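Local structure of ethylbenzene dehydrogenase alpha-subunit (Aromatoleum aromaticum, 2IVF) at residues I187-A195 with L606-K614; F626-T637 with Y645-W654. The protein is the molybdopterin-binding alpha-subunit of a molybdenum enzyme of the molybdopterin oxidoreductase family, carrying two pterin dinucleotides, a molybdenum atom and an iron/sulfur cluster. All coordinates share one frame; numbering follows the deposited sequence.

Contact 1 (I187-A195 with L606-K614). With MD1 (phosphoric acid 4-(2-amino-4-oxo-3,4,5,6,-tetrahydro-pteridin-6-yl)-2-hydroxy-3,4-dimercapto-but-3-en-yl ester guanylate ester), chain N; ACT (acetate ion), chain E.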
# COMPACT_ATOMS: atom_id res chain seq x y z
N ILE A 187 19.83 -21.64 -12.04
CA ILE A 187 19.38 -20.28 -12.23
C ILE A 187 18.77 -19.81 -10.97
O ILE A 187 17.80 -20.40 -10.49
CB ILE A 187 18.33 -20.17 -13.40
CG1 ILE A 187 18.92 -20.82 -14.64
CG2 ILE A 187 17.94 -18.69 -13.71
CD1 ILE A 187 17.98 -20.78 -15.76
N LEU A 188 19.35 -18.77 -10.38
CA LEU A 188 18.70 -18.03 -9.33
C LEU A 188 18.11 -16.84 -10.06
O LEU A 188 18.81 -15.89 -10.40
CB LEU A 188 19.70 -17.59 -8.27
CG LEU A 188 19.18 -16.67 -7.18
CD1 LEU A 188 17.84 -17.15 -6.57
CD2 LEU A 188 20.28 -16.52 -6.09
N ASP A 189 16.83 -16.91 -10.31
CA ASP A 189 16.21 -15.97 -11.25
C ASP A 189 15.90 -14.67 -10.54
O ASP A 189 14.93 -14.60 -9.82
CB ASP A 189 14.95 -16.60 -11.76
CG ASP A 189 14.27 -15.79 -12.85
OD1 ASP A 189 14.78 -14.68 -13.18
OD2 ASP A 189 13.24 -16.27 -13.38
N ALA A 190 16.72 -13.66 -10.76
CA ALA A 190 16.35 -12.28 -10.47
C ALA A 190 15.77 -12.13 -9.05
O ALA A 190 14.70 -11.55 -8.86
CB ALA A 190 15.32 -11.72 -11.58
N PRO A 191 16.52 -12.60 -8.01
CA PRO A 191 15.94 -12.42 -6.67
C PRO A 191 15.91 -10.96 -6.30
O PRO A 191 16.89 -10.23 -6.58
CB PRO A 191 16.94 -13.16 -5.75
CG PRO A 191 18.20 -13.11 -6.49
CD PRO A 191 17.84 -13.20 -7.94
N HIS A 192 14.82 -10.53 -5.65
CA HIS A 192 14.74 -9.20 -5.10
C HIS A 192 15.26 -9.21 -3.67
O HIS A 192 15.85 -10.21 -3.24
CB HIS A 192 13.32 -8.63 -5.21
CG HIS A 192 13.28 -7.18 -5.54
ND1 HIS A 192 14.10 -6.26 -4.90
CD2 HIS A 192 12.50 -6.46 -6.39
CE1 HIS A 192 13.88 -5.06 -5.40
NE2 HIS A 192 12.90 -5.14 -6.29
N VAL A 193 15.12 -8.12 -2.94
CA VAL A 193 15.73 -7.97 -1.64
C VAL A 193 14.67 -8.11 -0.55
O VAL A 193 14.96 -7.88 0.63
CB VAL A 193 16.51 -6.62 -1.56
CG1 VAL A 193 17.39 -6.54 -0.28
CG2 VAL A 193 17.37 -6.47 -2.81
N HIS A 194 13.47 -8.54 -0.91
CA HIS A 194 12.37 -8.50 0.05
C HIS A 194 12.65 -9.34 1.27
O HIS A 194 12.13 -9.07 2.34
CB HIS A 194 11.08 -9.03 -0.53
CG HIS A 194 10.77 -8.51 -1.89
ND1 HIS A 194 10.62 -7.16 -2.15
CD2 HIS A 194 10.57 -9.15 -3.06
CE1 HIS A 194 10.36 -7.00 -3.44
NE2 HIS A 194 10.30 -8.19 -4.01
N ALA A 195 13.38 -10.44 1.08
CA ALA A 195 13.68 -11.41 2.13
C ALA A 195 14.74 -10.84 3.04
O ALA A 195 15.04 -11.42 4.07
CB ALA A 195 14.18 -12.72 1.52
N LEU A 606 13.62 -17.11 -4.85
CA LEU A 606 13.99 -16.37 -3.65
C LEU A 606 13.64 -14.92 -3.93
O LEU A 606 14.12 -14.35 -4.93
CB LEU A 606 15.48 -16.50 -3.37
CG LEU A 606 16.01 -15.56 -2.28
CD1 LEU A 606 15.41 -15.87 -0.87
CD2 LEU A 606 17.56 -15.66 -2.28
N SER A 607 12.74 -14.37 -3.13
CA SER A 607 12.26 -12.99 -3.32
C SER A 607 11.90 -12.71 -4.80
O SER A 607 12.21 -11.65 -5.38
CB SER A 607 13.28 -11.98 -2.79
OG SER A 607 13.64 -12.34 -1.46
N GLN A 608 11.17 -13.66 -5.38
CA GLN A 608 10.77 -13.56 -6.75
C GLN A 608 9.59 -14.48 -6.99
O GLN A 608 9.50 -15.56 -6.41
CB GLN A 608 11.94 -13.95 -7.64
CG GLN A 608 11.78 -13.54 -9.09
CD GLN A 608 11.47 -14.67 -10.06
OE1 GLN A 608 10.80 -14.42 -11.08
NE2 GLN A 608 11.97 -15.93 -9.79
N ASN A 609 8.70 -14.05 -7.89
CA ASN A 609 7.40 -14.71 -8.08
C ASN A 609 7.07 -14.61 -9.56
O ASN A 609 6.31 -13.76 -9.94
CB ASN A 609 6.40 -13.94 -7.18
CG ASN A 609 5.01 -14.55 -7.08
OD1 ASN A 609 4.76 -15.67 -7.50
ND2 ASN A 609 4.10 -13.80 -6.51
N PRO A 610 7.70 -15.43 -10.42
CA PRO A 610 7.60 -15.23 -11.88
C PRO A 610 6.20 -15.33 -12.43
O PRO A 610 5.89 -14.71 -13.45
CB PRO A 610 8.49 -16.35 -12.47
CG PRO A 610 8.63 -17.38 -11.42
CD PRO A 610 8.53 -16.60 -10.09
N MET A 611 5.33 -16.11 -11.78
CA MET A 611 3.99 -16.26 -12.29
C MET A 611 3.24 -14.92 -12.41
O MET A 611 2.35 -14.82 -13.26
CB MET A 611 3.18 -17.23 -11.47
CG MET A 611 3.69 -18.65 -11.58
SD MET A 611 3.57 -19.39 -13.26
CE MET A 611 1.81 -19.42 -13.47
N ARG A 612 3.54 -13.93 -11.58
CA ARG A 612 3.01 -12.55 -11.85
C ARG A 612 4.07 -11.54 -12.35
O ARG A 612 3.74 -10.57 -13.04
CB ARG A 612 2.29 -11.96 -10.64
CG ARG A 612 3.08 -11.93 -9.36
CD ARG A 612 2.82 -10.70 -8.59
NE ARG A 612 3.26 -9.52 -9.31
CZ ARG A 612 4.38 -8.82 -9.07
NH1 ARG A 612 5.24 -9.19 -8.12
NH2 ARG A 612 4.65 -7.76 -9.82
N ARG A 613 5.33 -11.73 -11.97
CA ARG A 613 6.37 -10.77 -12.29
C ARG A 613 6.74 -10.81 -13.76
O ARG A 613 6.79 -9.75 -14.40
CB ARG A 613 7.64 -11.00 -11.48
CG ARG A 613 8.69 -9.94 -11.81
CD ARG A 613 10.10 -10.39 -11.58
NE ARG A 613 10.40 -10.39 -10.14
CZ ARG A 613 11.63 -10.44 -9.66
NH1 ARG A 613 12.66 -10.48 -10.48
NH2 ARG A 613 11.86 -10.44 -8.34
N LYS A 614 7.00 -11.99 -14.31
CA LYS A 614 7.29 -12.09 -15.74
C LYS A 614 6.06 -11.75 -16.56
O LYS A 614 4.97 -12.27 -16.33
CB LYS A 614 7.81 -13.44 -16.21
CG LYS A 614 9.32 -13.59 -16.17
CD LYS A 614 9.88 -13.36 -14.79
CE LYS A 614 11.32 -13.87 -14.72
NZ LYS A 614 12.05 -13.43 -13.48
PB MD1 N . 8.61 -9.96 -7.01
O3B MD1 N . 7.47 -9.79 -5.92
O1B MD1 N . 9.89 -9.60 -6.34
O2B MD1 N . 8.45 -11.18 -7.82
O3A MD1 N . 8.26 -8.77 -8.00
C10 MD1 N . 8.80 -7.44 -7.85
C11 MD1 N . 8.06 -6.62 -8.90
O11 MD1 N . 6.74 -6.38 -8.28
C12 MD1 N . 8.73 -5.29 -9.10
S12 MD1 N . 9.87 -4.68 -7.99
C13 MD1 N . 8.41 -4.49 -10.17
S13 MD1 N . 9.11 -2.97 -10.40
C14 MD1 N . 7.45 -4.90 -11.21
N15 MD1 N . 6.28 -4.11 -11.41
C16 MD1 N . 5.29 -4.50 -12.27
C15 MD1 N . 4.25 -3.62 -12.49
O14 MD1 N . 4.22 -2.49 -11.94
N17 MD1 N . 3.26 -4.09 -13.29
C17 MD1 N . 3.33 -5.35 -13.89
N16 MD1 N . 2.31 -5.70 -14.67
N18 MD1 N . 4.38 -6.16 -13.69
C20 MD1 N . 5.35 -5.75 -12.90
N8 MD1 N . 6.43 -6.55 -12.73
C7 MD1 N . 7.53 -6.27 -11.85
PA MD1 N . 6.51 -10.83 -5.17
O1A MD1 N . 6.10 -10.14 -3.91
O2A MD1 N . 5.43 -11.22 -6.10
O5' MD1 N . 7.39 -12.10 -4.84
C5' MD1 N . 8.37 -11.94 -3.83
C4' MD1 N . 8.26 -13.04 -2.85
O4' MD1 N . 9.17 -12.67 -1.82
C1' MD1 N . 8.61 -13.25 -0.64
N9 MD1 N . 9.13 -12.68 0.61
C4 MD1 N . 10.01 -13.31 1.39
N3 MD1 N . 10.60 -14.51 1.22
C2 MD1 N . 11.47 -14.96 2.12
N2 MD1 N . 12.08 -16.16 1.96
N1 MD1 N . 11.67 -14.21 3.26
C6 MD1 N . 11.11 -12.98 3.50
O6 MD1 N . 11.41 -12.35 4.51
C5 MD1 N . 10.23 -12.49 2.51
N7 MD1 N . 9.48 -11.40 2.38
C8 MD1 N . 8.83 -11.52 1.22
C2' MD1 N . 7.12 -12.97 -0.74
O2' MD1 N . 6.30 -13.89 0.04
C3' MD1 N . 6.85 -13.03 -2.25
O3' MD1 N . 6.14 -14.23 -2.63
C ACT E . 12.89 -1.90 -7.05
O ACT E . 12.14 -2.82 -7.36
OXT ACT E . 12.30 -0.78 -7.06
CH3 ACT E . 14.32 -2.14 -6.74
O HOH W 1 14.19 -16.43 -7.87
O HOH W 2 16.10 -11.39 -0.87
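Arg613 meets the carbonyl of Ala190 across this contact, one guanidinium serving both the protein backbone and a phosphate. Its NH1 donates to Ala190 O at 2.8 Å, in the carbonyl plane and on a lone pair, with NH2 adding a weaker bond. At another edge of the same flat group NH2 reaches MD1 O1B at 2.9 Å and NE reaches MD1 O2B, while CG of Gln608 lies over the centre of one guanidinium face. With partners along its edge and a carbon chain against its face, the group is fixed in rotation.

Charge also pairs Lys614 with Asp189: NZ faces both carboxylate oxygens in a salt bridge, 3.0 Å from OD1, though the individual bonds are weak. The carboxylate is further held by Tyr603, and Asp220 forms salt bridges with both Lys614 and Arg613.

Backbone and hydroxyl bonds also join the loops. His192 N donates to Ser607 O at 2.9 Å. Ser607 OG, placed beside its own backbone N by a chi1 of -51°, accepts from Ala195 N. One water bridges Asp189 O, Leu606 N and Gln608 NE2. Apolar contact is modest, Leu188 CD1 resting on Leu606 CB at 4.0 Å.

Around the cofactor, His194 NE2 gives an in-plane bond to MD1 O1B (2.8 Å), and Arg612 NH1 and Asn609 ND2 both donate to O2A. His192 NE2 donates to O of a bound acetate at 2.7 Å, and the His192 side chain comes within about 4 Å of the molybdenum atom. Loops following neighbouring parallel strands, the second leading into helix 610-613, thus form the pyrophosphate-binding part of a molybdopterin dinucleotide site.

Contact 2 (F626-T637 with Y645-W654). With MD1 (phosphoric acid 4-(2-amino-4-oxo-3,4,5,6,-tetrahydro-pteridin-6-yl)-2-hydroxy-3,4-dimercapto-but-3-en-yl ester guanylate ester), chain N.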
# COMPACT_ATOMS: atom_id res chain seq x y z
N PHE A 626 9.11 -24.77 -17.13
CA PHE A 626 8.91 -25.79 -16.11
C PHE A 626 9.14 -27.22 -16.60
O PHE A 626 9.81 -27.98 -15.89
CB PHE A 626 7.55 -25.65 -15.42
CG PHE A 626 7.41 -24.41 -14.58
CD1 PHE A 626 8.49 -23.60 -14.27
CD2 PHE A 626 6.15 -24.08 -14.07
CE1 PHE A 626 8.33 -22.48 -13.47
CE2 PHE A 626 5.99 -22.98 -13.28
CZ PHE A 626 7.05 -22.17 -12.98
N PRO A 627 8.62 -27.61 -17.79
CA PRO A 627 8.90 -28.93 -18.32
C PRO A 627 10.38 -29.31 -18.47
O PRO A 627 10.69 -30.49 -18.48
CB PRO A 627 8.18 -28.92 -19.69
CG PRO A 627 7.04 -28.03 -19.44
CD PRO A 627 7.67 -26.91 -18.68
N LYS A 628 11.28 -28.33 -18.55
CA LYS A 628 12.71 -28.64 -18.70
C LYS A 628 13.36 -28.77 -17.33
O LYS A 628 14.44 -29.32 -17.20
CB LYS A 628 13.42 -27.51 -19.42
CG LYS A 628 13.04 -27.29 -20.85
CD LYS A 628 13.35 -25.83 -21.26
CE LYS A 628 13.17 -25.68 -22.76
NZ LYS A 628 13.76 -24.47 -23.37
N LEU A 629 12.71 -28.22 -16.32
CA LEU A 629 13.30 -28.12 -14.99
C LEU A 629 13.12 -29.39 -14.20
O LEU A 629 11.99 -29.88 -14.06
CB LEU A 629 12.69 -26.94 -14.23
CG LEU A 629 13.01 -25.54 -14.76
CD1 LEU A 629 12.27 -24.54 -13.94
CD2 LEU A 629 14.53 -25.26 -14.69
N LYS A 630 14.24 -29.91 -13.67
CA LYS A 630 14.25 -31.08 -12.79
C LYS A 630 13.91 -30.70 -11.34
O LYS A 630 13.36 -31.51 -10.58
CB LYS A 630 15.63 -31.73 -12.78
CG LYS A 630 16.03 -32.37 -14.10
CD LYS A 630 15.31 -33.70 -14.39
CE LYS A 630 16.05 -34.90 -13.77
NZ LYS A 630 15.45 -36.26 -14.08
N MET A 631 14.27 -29.48 -10.95
CA MET A 631 14.02 -29.02 -9.58
C MET A 631 13.66 -27.56 -9.56
O MET A 631 14.42 -26.70 -10.03
CB MET A 631 15.26 -29.25 -8.70
CG MET A 631 15.24 -28.62 -7.34
SD MET A 631 13.92 -29.26 -6.29
CE MET A 631 14.45 -31.01 -6.16
N ILE A 632 12.54 -27.28 -8.92
CA ILE A 632 12.15 -25.94 -8.65
C ILE A 632 12.02 -25.88 -7.16
O ILE A 632 11.24 -26.65 -6.58
CB ILE A 632 10.79 -25.59 -9.28
CG1 ILE A 632 10.85 -25.86 -10.77
CG2 ILE A 632 10.46 -24.15 -8.96
CD1 ILE A 632 9.49 -25.69 -11.55
N PHE A 633 12.79 -25.01 -6.53
CA PHE A 633 12.67 -24.88 -5.08
C PHE A 633 12.55 -23.43 -4.69
O PHE A 633 13.09 -22.53 -5.35
CB PHE A 633 13.79 -25.60 -4.35
CG PHE A 633 15.17 -24.96 -4.52
CD1 PHE A 633 15.90 -25.17 -5.67
CD2 PHE A 633 15.73 -24.17 -3.52
CE1 PHE A 633 17.19 -24.65 -5.81
CE2 PHE A 633 17.00 -23.61 -3.69
CZ PHE A 633 17.72 -23.85 -4.82
N ALA A 634 11.80 -23.21 -3.63
CA ALA A 634 11.48 -21.89 -3.18
C ALA A 634 11.93 -21.73 -1.74
O ALA A 634 11.75 -22.64 -0.92
CB ALA A 634 10.02 -21.64 -3.27
N LEU A 635 12.50 -20.55 -1.47
CA LEU A 635 12.78 -20.11 -0.13
C LEU A 635 11.77 -19.03 0.16
O LEU A 635 11.93 -17.89 -0.28
CB LEU A 635 14.18 -19.55 0.00
CG LEU A 635 15.27 -20.58 0.20
CD1 LEU A 635 15.52 -21.26 -1.10
CD2 LEU A 635 16.56 -19.89 0.74
N GLU A 636 10.71 -19.42 0.87
CA GLU A 636 9.56 -18.57 1.06
C GLU A 636 9.08 -18.48 2.48
O GLU A 636 9.22 -19.41 3.30
CB GLU A 636 8.41 -19.09 0.16
CG GLU A 636 8.22 -18.35 -1.15
CD GLU A 636 7.76 -16.93 -1.06
OE1 GLU A 636 7.52 -16.37 0.06
OE2 GLU A 636 7.62 -16.35 -2.16
N THR A 637 8.47 -17.35 2.77
CA THR A 637 7.70 -17.17 3.97
C THR A 637 6.24 -17.43 3.70
O THR A 637 5.46 -17.68 4.63
CB THR A 637 7.81 -15.72 4.46
OG1 THR A 637 7.47 -14.86 3.37
CG2 THR A 637 9.23 -15.43 4.93
N TYR A 645 4.01 -24.03 -7.72
CA TYR A 645 4.54 -24.88 -8.77
C TYR A 645 5.88 -25.49 -8.45
O TYR A 645 6.45 -26.22 -9.25
CB TYR A 645 4.69 -24.08 -10.07
CG TYR A 645 3.40 -23.67 -10.65
CD1 TYR A 645 2.79 -22.53 -10.21
CD2 TYR A 645 2.75 -24.45 -11.62
CE1 TYR A 645 1.59 -22.13 -10.71
CE2 TYR A 645 1.52 -24.03 -12.15
CZ TYR A 645 0.97 -22.85 -11.67
OH TYR A 645 -0.24 -22.35 -12.12
N ALA A 646 6.38 -25.23 -7.26
CA ALA A 646 7.67 -25.74 -6.85
C ALA A 646 7.61 -27.22 -6.51
O ALA A 646 6.55 -27.80 -6.22
CB ALA A 646 8.17 -24.95 -5.64
N ASP A 647 8.78 -27.85 -6.54
CA ASP A 647 8.93 -29.20 -6.08
C ASP A 647 9.19 -29.23 -4.60
O ASP A 647 8.79 -30.18 -3.95
CB ASP A 647 10.08 -29.86 -6.81
CG ASP A 647 9.90 -29.79 -8.30
OD1 ASP A 647 8.79 -30.14 -8.80
OD2 ASP A 647 10.87 -29.39 -8.96
N ILE A 648 9.86 -28.20 -4.09
CA ILE A 648 10.27 -28.12 -2.70
C ILE A 648 10.07 -26.68 -2.25
O ILE A 648 10.48 -25.74 -2.94
CB ILE A 648 11.79 -28.49 -2.53
CG1 ILE A 648 12.08 -29.94 -2.89
CG2 ILE A 648 12.26 -28.20 -1.09
CD1 ILE A 648 11.42 -30.98 -2.00
N VAL A 649 9.42 -26.48 -1.11
CA VAL A 649 9.30 -25.16 -0.54
C VAL A 649 9.95 -25.21 0.84
O VAL A 649 9.60 -26.09 1.67
CB VAL A 649 7.83 -24.72 -0.45
CG1 VAL A 649 7.72 -23.33 0.20
CG2 VAL A 649 7.18 -24.74 -1.86
N LEU A 650 10.89 -24.28 1.07
CA LEU A 650 11.67 -24.22 2.31
C LEU A 650 11.17 -23.04 3.12
O LEU A 650 11.16 -21.90 2.61
CB LEU A 650 13.12 -23.98 1.97
CG LEU A 650 13.79 -25.07 1.15
CD1 LEU A 650 15.21 -24.67 0.90
CD2 LEU A 650 13.69 -26.43 1.85
N PRO A 651 10.73 -23.27 4.36
CA PRO A 651 10.12 -22.14 5.09
C PRO A 651 11.13 -21.17 5.70
O PRO A 651 12.07 -21.60 6.32
CB PRO A 651 9.36 -22.82 6.23
CG PRO A 651 10.17 -24.04 6.54
CD PRO A 651 10.69 -24.50 5.14
N CYS A 652 10.88 -19.86 5.58
CA CYS A 652 11.79 -18.85 6.04
C CYS A 652 11.22 -17.93 7.10
O CYS A 652 10.00 -17.73 7.26
CB CYS A 652 12.29 -18.00 4.87
SG CYS A 652 13.19 -19.01 3.71
N ALA A 653 12.15 -17.39 7.86
CA ALA A 653 11.86 -16.44 8.90
C ALA A 653 11.43 -15.15 8.21
O ALA A 653 11.93 -14.82 7.14
CB ALA A 653 13.12 -16.25 9.76
N TRP A 654 10.48 -14.41 8.78
CA TRP A 654 9.99 -13.19 8.15
C TRP A 654 10.48 -11.96 8.93
O TRP A 654 11.36 -12.04 9.78
CB TRP A 654 8.45 -13.24 8.08
CG TRP A 654 7.85 -12.73 6.82
CD1 TRP A 654 8.45 -11.96 5.86
CD2 TRP A 654 6.51 -12.94 6.37
NE1 TRP A 654 7.59 -11.71 4.85
CE2 TRP A 654 6.39 -12.32 5.11
CE3 TRP A 654 5.39 -13.62 6.90
CZ2 TRP A 654 5.20 -12.32 4.39
CZ3 TRP A 654 4.20 -13.62 6.17
CH2 TRP A 654 4.12 -12.99 4.92
PB MD1 N . 8.61 -9.96 -7.01
O3B MD1 N . 7.47 -9.79 -5.92
O1B MD1 N . 9.89 -9.60 -6.34
O2B MD1 N . 8.45 -11.18 -7.82
O3A MD1 N . 8.26 -8.77 -8.00
C10 MD1 N . 8.80 -7.44 -7.85
C11 MD1 N . 8.06 -6.62 -8.90
O11 MD1 N . 6.74 -6.38 -8.28
C12 MD1 N . 8.73 -5.29 -9.10
S12 MD1 N . 9.87 -4.68 -7.99
C13 MD1 N . 8.41 -4.49 -10.17
S13 MD1 N . 9.11 -2.97 -10.40
C14 MD1 N . 7.45 -4.90 -11.21
N15 MD1 N . 6.28 -4.11 -11.41
C16 MD1 N . 5.29 -4.50 -12.27
C15 MD1 N . 4.25 -3.62 -12.49
O14 MD1 N . 4.22 -2.49 -11.94
N17 MD1 N . 3.26 -4.09 -13.29
C17 MD1 N . 3.33 -5.35 -13.89
N16 MD1 N . 2.31 -5.70 -14.67
N18 MD1 N . 4.38 -6.16 -13.69
C20 MD1 N . 5.35 -5.75 -12.90
N8 MD1 N . 6.43 -6.55 -12.73
C7 MD1 N . 7.53 -6.27 -11.85
PA MD1 N . 6.51 -10.83 -5.17
O1A MD1 N . 6.10 -10.14 -3.91
O2A MD1 N . 5.43 -11.22 -6.10
O5' MD1 N . 7.39 -12.10 -4.84
C5' MD1 N . 8.37 -11.94 -3.83
C4' MD1 N . 8.26 -13.04 -2.85
O4' MD1 N . 9.17 -12.67 -1.82
C1' MD1 N . 8.61 -13.25 -0.64
N9 MD1 N . 9.13 -12.68 0.61
C4 MD1 N . 10.01 -13.31 1.39
N3 MD1 N . 10.60 -14.51 1.22
C2 MD1 N . 11.47 -14.96 2.12
N2 MD1 N . 12.08 -16.16 1.96
N1 MD1 N . 11.67 -14.21 3.26
C6 MD1 N . 11.11 -12.98 3.50
O6 MD1 N . 11.41 -12.35 4.51
C5 MD1 N . 10.23 -12.49 2.51
N7 MD1 N . 9.48 -11.40 2.38
C8 MD1 N . 8.83 -11.52 1.22
C2' MD1 N . 7.12 -12.97 -0.74
O2' MD1 N . 6.30 -13.89 0.04
C3' MD1 N . 6.85 -13.03 -2.25
O3' MD1 N . 6.14 -14.23 -2.63
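Phe633 to Glu636 pair with Ile648 to Pro651 as parallel strands, their axes 4.7 Å apart and inclined at 18°, with backbone bonds such as Leu650 N to Ala634 O at 2.7 Å. Where the pairing begins, the Asp647 carboxylate takes over a backbone role: OD2 accepts from Ile632 N at 2.7 Å on its anti side, with the donor tilted 32° out of the carboxylate plane, and Ile632 O receives both Asp647 N and Ile648 N. Arg149 and Arg153 form salt bridges with this carboxylate.

On one face Leu635 and Leu650 lie side by side, pointing the same way, with their CD1 atoms 4.0 Å apart. At the far end CB of Thr637 sits over the five-membered ring of Trp654, 3.7 Å from its centroid, in a CH-pi contact. Here the strand ends meet MD1: Leu635 O accepts from N2 (2.8 Å), and the Glu636 carboxylate takes one ribose hydroxyl on each oxygen, with O3' only 2.6 Å from OE2.

Strand 602-606 flanks 631-636 on its other side, and helices 163-181 and 687-704 cover the face bearing Phe633 and Leu650.

The two contacts show one sheet serving one cofactor in different ways. Both are buried, with centres 11 Å apart, contact 1 lying nearer the middle of the chain. Contact 1 uses the loops beyond strands 186-188 and 602-606, so charged and polar groups dominate, several of them gripping the MD1 phosphates, while His192 approaches the molybdenum atom. Contact 2 is chiefly strand pairing with mostly apolar side chains, anchored by Asp647 at one end and turning polar again at the other, where it receives the guanosine part of the same ligand. They join directly through Leu606 CD1 and Leu635 CB, 4.0 Å apart. Tyr645 in contact 2 also packs on Gln109 of the beta-subunit, whereas no other protein chain touches contact 1.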